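Local coordinates for protein phosphoribulokinase 1 (Rhodobacter sphaeroides, PDB 1A7J) that transfers the terminal phosphate of ATP to D-ribulose 5-phosphate, making the D-ribulose 1,5-bisphosphate used in the Calvin cycle, at residues 162-165 and 166-170; 214-217 and 218-221. One frame throughout, in Å; residues are numbered along the deposited sequence.

Interaction 1. Residues 162-165 and 166-170; sequences WIQK and IHRDR. With SO4 (sulfate ion), chain B.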
loop_
_atom_site.group_PDB
_atom_site.type_symbol
_atom_site.label_atom_id
_atom_site.label_comp_id
_atom_site.label_asym_id
_atom_site.label_seq_id
_atom_site.Cartn_x
_atom_site.Cartn_y
_atom_site.Cartn_z
ATOM N N TRP A 162 14.033 -3.798 -2.630
ATOM C CA TRP A 162 15.007 -3.646 -3.708
ATOM C C TRP A 162 14.963 -4.799 -4.707
ATOM O O TRP A 162 15.031 -4.567 -5.893
ATOM C CB TRP A 162 16.416 -3.560 -3.162
ATOM C CG TRP A 162 16.655 -2.457 -2.229
ATOM C CD1 TRP A 162 15.800 -1.436 -1.917
ATOM C CD2 TRP A 162 17.887 -2.157 -1.602
ATOM N NE1 TRP A 162 16.452 -0.493 -1.155
ATOM C CE2 TRP A 162 17.734 -0.907 -0.952
ATOM C CE3 TRP A 162 19.123 -2.802 -1.565
ATOM C CZ2 TRP A 162 18.774 -0.292 -0.277
ATOM C CZ3 TRP A 162 20.160 -2.188 -0.901
ATOM C CH2 TRP A 162 19.982 -0.936 -0.261
ATOM N N ILE A 163 15.004 -6.034 -4.231
ATOM C CA ILE A 163 14.893 -7.183 -5.111
ATOM C C ILE A 163 13.607 -7.070 -5.884
ATOM O O ILE A 163 13.573 -7.355 -7.066
ATOM C CB ILE A 163 14.829 -8.498 -4.314
ATOM C CG1 ILE A 163 16.171 -8.745 -3.629
ATOM C CG2 ILE A 163 14.469 -9.687 -5.230
ATOM C CD1 ILE A 163 16.077 -9.384 -2.228
ATOM N N GLN A 164 12.528 -6.733 -5.194
ATOM C CA GLN A 164 11.238 -6.604 -5.854
ATOM C C GLN A 164 11.312 -5.527 -6.927
ATOM O O GLN A 164 10.739 -5.674 -7.997
ATOM C CB GLN A 164 10.120 -6.279 -4.846
ATOM C CG GLN A 164 9.350 -7.518 -4.389
ATOM C CD GLN A 164 8.310 -7.265 -3.296
ATOM O OE1 GLN A 164 8.007 -6.122 -2.951
ATOM N NE2 GLN A 164 7.714 -8.345 -2.793
ATOM N N LYS A 165 12.135 -4.515 -6.697
ATOM C CA LYS A 165 12.190 -3.375 -7.592
ATOM C C LYS A 165 13.149 -3.633 -8.747
ATOM O O LYS A 165 12.834 -3.339 -9.892
ATOM C CB LYS A 165 12.617 -2.135 -6.820
ATOM C CG LYS A 165 13.063 -1.017 -7.694
ATOM C CD LYS A 165 11.894 -0.434 -8.440
ATOM C CE LYS A 165 12.342 0.714 -9.339
ATOM N NZ LYS A 165 11.268 1.185 -10.279
ATOM N N ILE A 166 14.303 -4.220 -8.438
ATOM C CA ILE A 166 15.354 -4.498 -9.414
ATOM C C ILE A 166 14.783 -5.452 -10.438
ATOM O O ILE A 166 15.055 -5.324 -11.632
ATOM C CB ILE A 166 16.586 -5.143 -8.749
ATOM C CG1 ILE A 166 17.426 -4.095 -8.038
ATOM C CG2 ILE A 166 17.462 -5.767 -9.757
ATOM C CD1 ILE A 166 17.927 -4.573 -6.751
ATOM N N HIS A 167 13.841 -6.277 -10.003
ATOM C CA HIS A 167 13.167 -7.152 -10.934
ATOM C C HIS A 167 12.160 -6.472 -11.851
ATOM O O HIS A 167 12.117 -6.798 -13.033
ATOM C CB HIS A 167 12.544 -8.328 -10.205
ATOM C CG HIS A 167 13.472 -9.490 -10.077
ATOM N ND1 HIS A 167 14.723 -9.366 -9.509
ATOM C CD2 HIS A 167 13.418 -10.742 -10.597
ATOM C CE1 HIS A 167 15.403 -10.487 -9.697
ATOM N NE2 HIS A 167 14.632 -11.338 -10.352
ATOM N N ARG A 168 11.457 -5.446 -11.371
ATOM C CA ARG A 168 10.552 -4.687 -12.237
ATOM C C ARG A 168 11.352 -3.881 -13.260
ATOM O O ARG A 168 10.800 -3.433 -14.266
ATOM C CB ARG A 168 9.687 -3.704 -11.439
ATOM C CG ARG A 168 8.617 -4.303 -10.538
ATOM C CD ARG A 168 7.977 -3.202 -9.654
ATOM N NE ARG A 168 7.538 -3.690 -8.336
ATOM C CZ ARG A 168 7.485 -2.956 -7.218
ATOM N NH1 ARG A 168 8.085 -1.770 -7.149
ATOM N NH2 ARG A 168 6.925 -3.465 -6.124
ATOM N N ASP A 169 12.606 -3.578 -12.930
ATOM C CA ASP A 169 13.431 -2.684 -13.744
ATOM C C ASP A 169 14.422 -3.440 -14.613
ATOM O O ASP A 169 15.254 -2.834 -15.294
ATOM C CB ASP A 169 14.194 -1.682 -12.863
ATOM C CG ASP A 169 13.433 -0.375 -12.641
ATOM O OD1 ASP A 169 12.199 -0.345 -12.857
ATOM O OD2 ASP A 169 14.073 0.621 -12.231
ATOM N N ARG A 170 14.400 -4.761 -14.530
ATOM C CA ARG A 170 15.162 -5.542 -15.485
ATOM C C ARG A 170 14.217 -6.180 -16.487
ATOM O O ARG A 170 14.599 -7.080 -17.251
ATOM C CB ARG A 170 15.975 -6.618 -14.774
ATOM C CG ARG A 170 17.165 -7.118 -15.630
ATOM C CD ARG A 170 18.391 -7.237 -14.742
ATOM N NE ARG A 170 18.016 -7.999 -13.533
ATOM C CZ ARG A 170 18.786 -8.962 -13.015
ATOM N NH1 ARG A 170 19.913 -9.335 -13.657
ATOM N NH2 ARG A 170 18.441 -9.554 -11.856
HETATM S S SO4 B . 10.649 5.070 -9.565
HETATM O O1 SO4 B . 10.784 6.495 -9.457
HETATM O O2 SO4 B . 9.994 4.552 -8.394
HETATM O O3 SO4 B . 9.872 4.764 -10.726
HETATM O O4 SO4 B . 11.934 4.483 -9.693
#

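Interaction 2. Residues 214-217 and 218-221; sequences TSNP and FIAR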
loop_
_atom_site.group_PDB
_atom_site.type_symbol
_atom_site.label_atom_id
_atom_site.label_comp_id
_atom_site.label_asym_id
_atom_site.label_seq_id
_atom_site.Cartn_x
_atom_site.Cartn_y
_atom_site.Cartn_z
ATOM N N THR A 214 19.015 -12.553 1.550
ATOM C CA THR A 214 18.816 -11.368 0.748
ATOM C C THR A 214 19.904 -10.317 0.987
ATOM O O THR A 214 19.639 -9.119 0.915
ATOM C CB THR A 214 17.446 -10.748 1.061
ATOM O OG1 THR A 214 17.507 -10.126 2.346
ATOM C CG2 THR A 214 16.357 -11.809 1.071
ATOM N N SER A 215 21.135 -10.767 1.220
ATOM C CA SER A 215 22.195 -9.875 1.684
ATOM C C SER A 215 22.833 -9.062 0.591
ATOM O O SER A 215 23.494 -8.067 0.874
ATOM C CB SER A 215 23.281 -10.652 2.418
ATOM O OG SER A 215 23.707 -11.754 1.654
ATOM N N ASN A 216 22.725 -9.508 -0.646
ATOM C CA ASN A 216 22.987 -8.600 -1.740
ATOM C C ASN A 216 21.792 -8.647 -2.635
ATOM O O ASN A 216 21.698 -9.534 -3.458
ATOM C CB ASN A 216 24.225 -9.035 -2.530
ATOM C CG ASN A 216 24.408 -8.238 -3.817
ATOM O OD1 ASN A 216 23.572 -7.388 -4.177
ATOM N ND2 ASN A 216 25.544 -8.450 -4.480
ATOM N N PRO A 217 20.875 -7.663 -2.522
ATOM C CA PRO A 217 19.666 -7.577 -3.356
ATOM C C PRO A 217 19.896 -7.406 -4.861
ATOM O O PRO A 217 18.942 -7.464 -5.653
ATOM C CB PRO A 217 18.930 -6.379 -2.774
ATOM C CG PRO A 217 19.396 -6.298 -1.379
ATOM C CD PRO A 217 20.822 -6.708 -1.406
ATOM N N PHE A 218 21.133 -7.095 -5.246
ATOM C CA PHE A 218 21.394 -6.677 -6.613
ATOM C C PHE A 218 21.702 -7.835 -7.571
ATOM O O PHE A 218 21.584 -7.664 -8.782
ATOM C CB PHE A 218 22.514 -5.626 -6.654
ATOM C CG PHE A 218 22.209 -4.382 -5.876
ATOM C CD1 PHE A 218 21.443 -3.371 -6.431
ATOM C CD2 PHE A 218 22.615 -4.260 -4.557
ATOM C CE1 PHE A 218 21.075 -2.270 -5.679
ATOM C CE2 PHE A 218 22.255 -3.160 -3.815
ATOM C CZ PHE A 218 21.477 -2.168 -4.375
ATOM N N ILE A 219 22.124 -8.987 -7.046
ATOM C CA ILE A 219 22.305 -10.195 -7.859
ATOM C C ILE A 219 21.272 -11.256 -7.523
ATOM O O ILE A 219 21.560 -12.455 -7.590
ATOM C CB ILE A 219 23.684 -10.839 -7.650
ATOM C CG1 ILE A 219 23.946 -11.043 -6.159
ATOM C CG2 ILE A 219 24.760 -9.981 -8.274
ATOM C CD1 ILE A 219 24.738 -12.317 -5.853
ATOM N N ALA A 220 20.091 -10.816 -7.098
ATOM C CA ALA A 220 19.020 -11.738 -6.756
ATOM C C ALA A 220 18.427 -12.202 -8.036
ATOM O O ALA A 220 17.946 -11.407 -8.842
ATOM C CB ALA A 220 17.981 -11.083 -5.954
ATOM N N ARG A 221 18.533 -13.492 -8.257
ATOM C CA ARG A 221 18.133 -14.046 -9.512
ATOM C C ARG A 221 16.627 -14.143 -9.584
ATOM O O ARG A 221 16.078 -14.137 -10.672
ATOM C CB ARG A 221 18.782 -15.416 -9.691
ATOM C CG ARG A 221 19.022 -15.793 -11.175
ATOM C CD ARG A 221 20.134 -16.877 -11.320
ATOM N NE ARG A 221 21.425 -16.220 -11.556
ATOM C CZ ARG A 221 22.403 -16.738 -12.319
ATOM N NH1 ARG A 221 22.412 -18.048 -12.636
ATOM N NH2 ARG A 221 23.458 -15.970 -12.664
#

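Interaction 1. Residues 162-165 and 166-170
Lys165 and Asp169, two residues of the catalytic site, form an i to i+4 salt bridge at the C-terminal end of helix 158-168, in the P-loop kinase fold. Lys165 NZ lies 3.1 Å from Asp169 OD1 and meets it from above the carboxylate plane, 44° out of it. The chain of Lys165 leaves with CG anti to the backbone N and bends at chi2 (70°), which carries NZ forward to Asp169. Its CE comes 3.4 Å from Asp169 OD2, so the aspartate meets the last methylene as well as NZ. A sulfate ion, probably from the crystallisation liquor, takes a weak hydrogen bond from NZ to its O4 at 3.4 Å, and His69 binds the same ion. Arg187 on helix 180-195, another catalytic-site residue, touches Lys165. Asp169 is poorly ordered, so the fine geometry of its carboxylate is less certain.

Behind this pair the helical backbone bonds continue: Ile166 N to Trp162 O is nearly straight (164°), whereas Asp169 N to Lys165 O is weak as the helix gives way to loop. The carbonyl O of Gln164 sits over one face of the Arg168 guanidinium, 3.8 Å from NE. Farther round the helix, Ile166 packs on the preceding turn, its CD1 4.0 Å from Trp162 CB.

Interaction 2. Residues 214-217 and 218-221
Asn216 reaches past Pro217 to accept a hydrogen bond from the backbone of Phe218, closing an Asx turn with proline at its middle position. The bond from Phe218 N to Asn216 OD1 is 2.7 Å long, and its N-H donor sits above the amide carbonyl plane rather than on a lone pair. With CG anti to the backbone N (chi1 171°), the amide lies alongside the following residues, OD1 at Phe218 and ND2 at Ile219. OD1 also lies at the edge of the Phe218 ring, near its plane, 3.3 Å from CD2; the amide and ring planes are 55° apart. ND2 lies 3.5 Å from Ile219 CG1, and the Asn216 and Ile219 side chains cross at about a right angle.

Pro217 follows, its side chain touching Trp162 and Ile163 of helix 158-168, while its carbonyl O faces the methyl of Ala220, 3.8 Å from CB. The neighbouring Phe218 ring meets the indole of Trp162 at about 45° and touches Ile166. With an alanine here the turn would keep its N-H, but a gap would probably open beside Trp162 and Ile166, leaving Asn216 OD1 without the ring edge beside it. The Asn216 amide thus closes the turn from the exposed side, while the buried proline and the Phe218 ring pack on helix 158-168, which polar bonds from Thr214 O and Arg221 O also join.

In the fold
Interaction 1 lies on helix 158-168, which follows strand 150-156 of the central mixed sheet. Interaction 2 comes later in the chain, past helix 180-195 and strand 204-210, in the loop leading to strand 229-235. Their centres are nonetheless about 10 Å apart, and the two touch directly. Trp162 CE3 packs on Pro217 CG at 3.5 Å. A probable hydrogen bond of 3.2 Å runs from His167 NE2 to Arg221 O. The loop 214-221 therefore covers one flank of the helix that carries Lys165, with Asp169 just beyond its C-terminal end, both of the catalytic site; the Phe218 side chain is about 8 Å from that of Lys165.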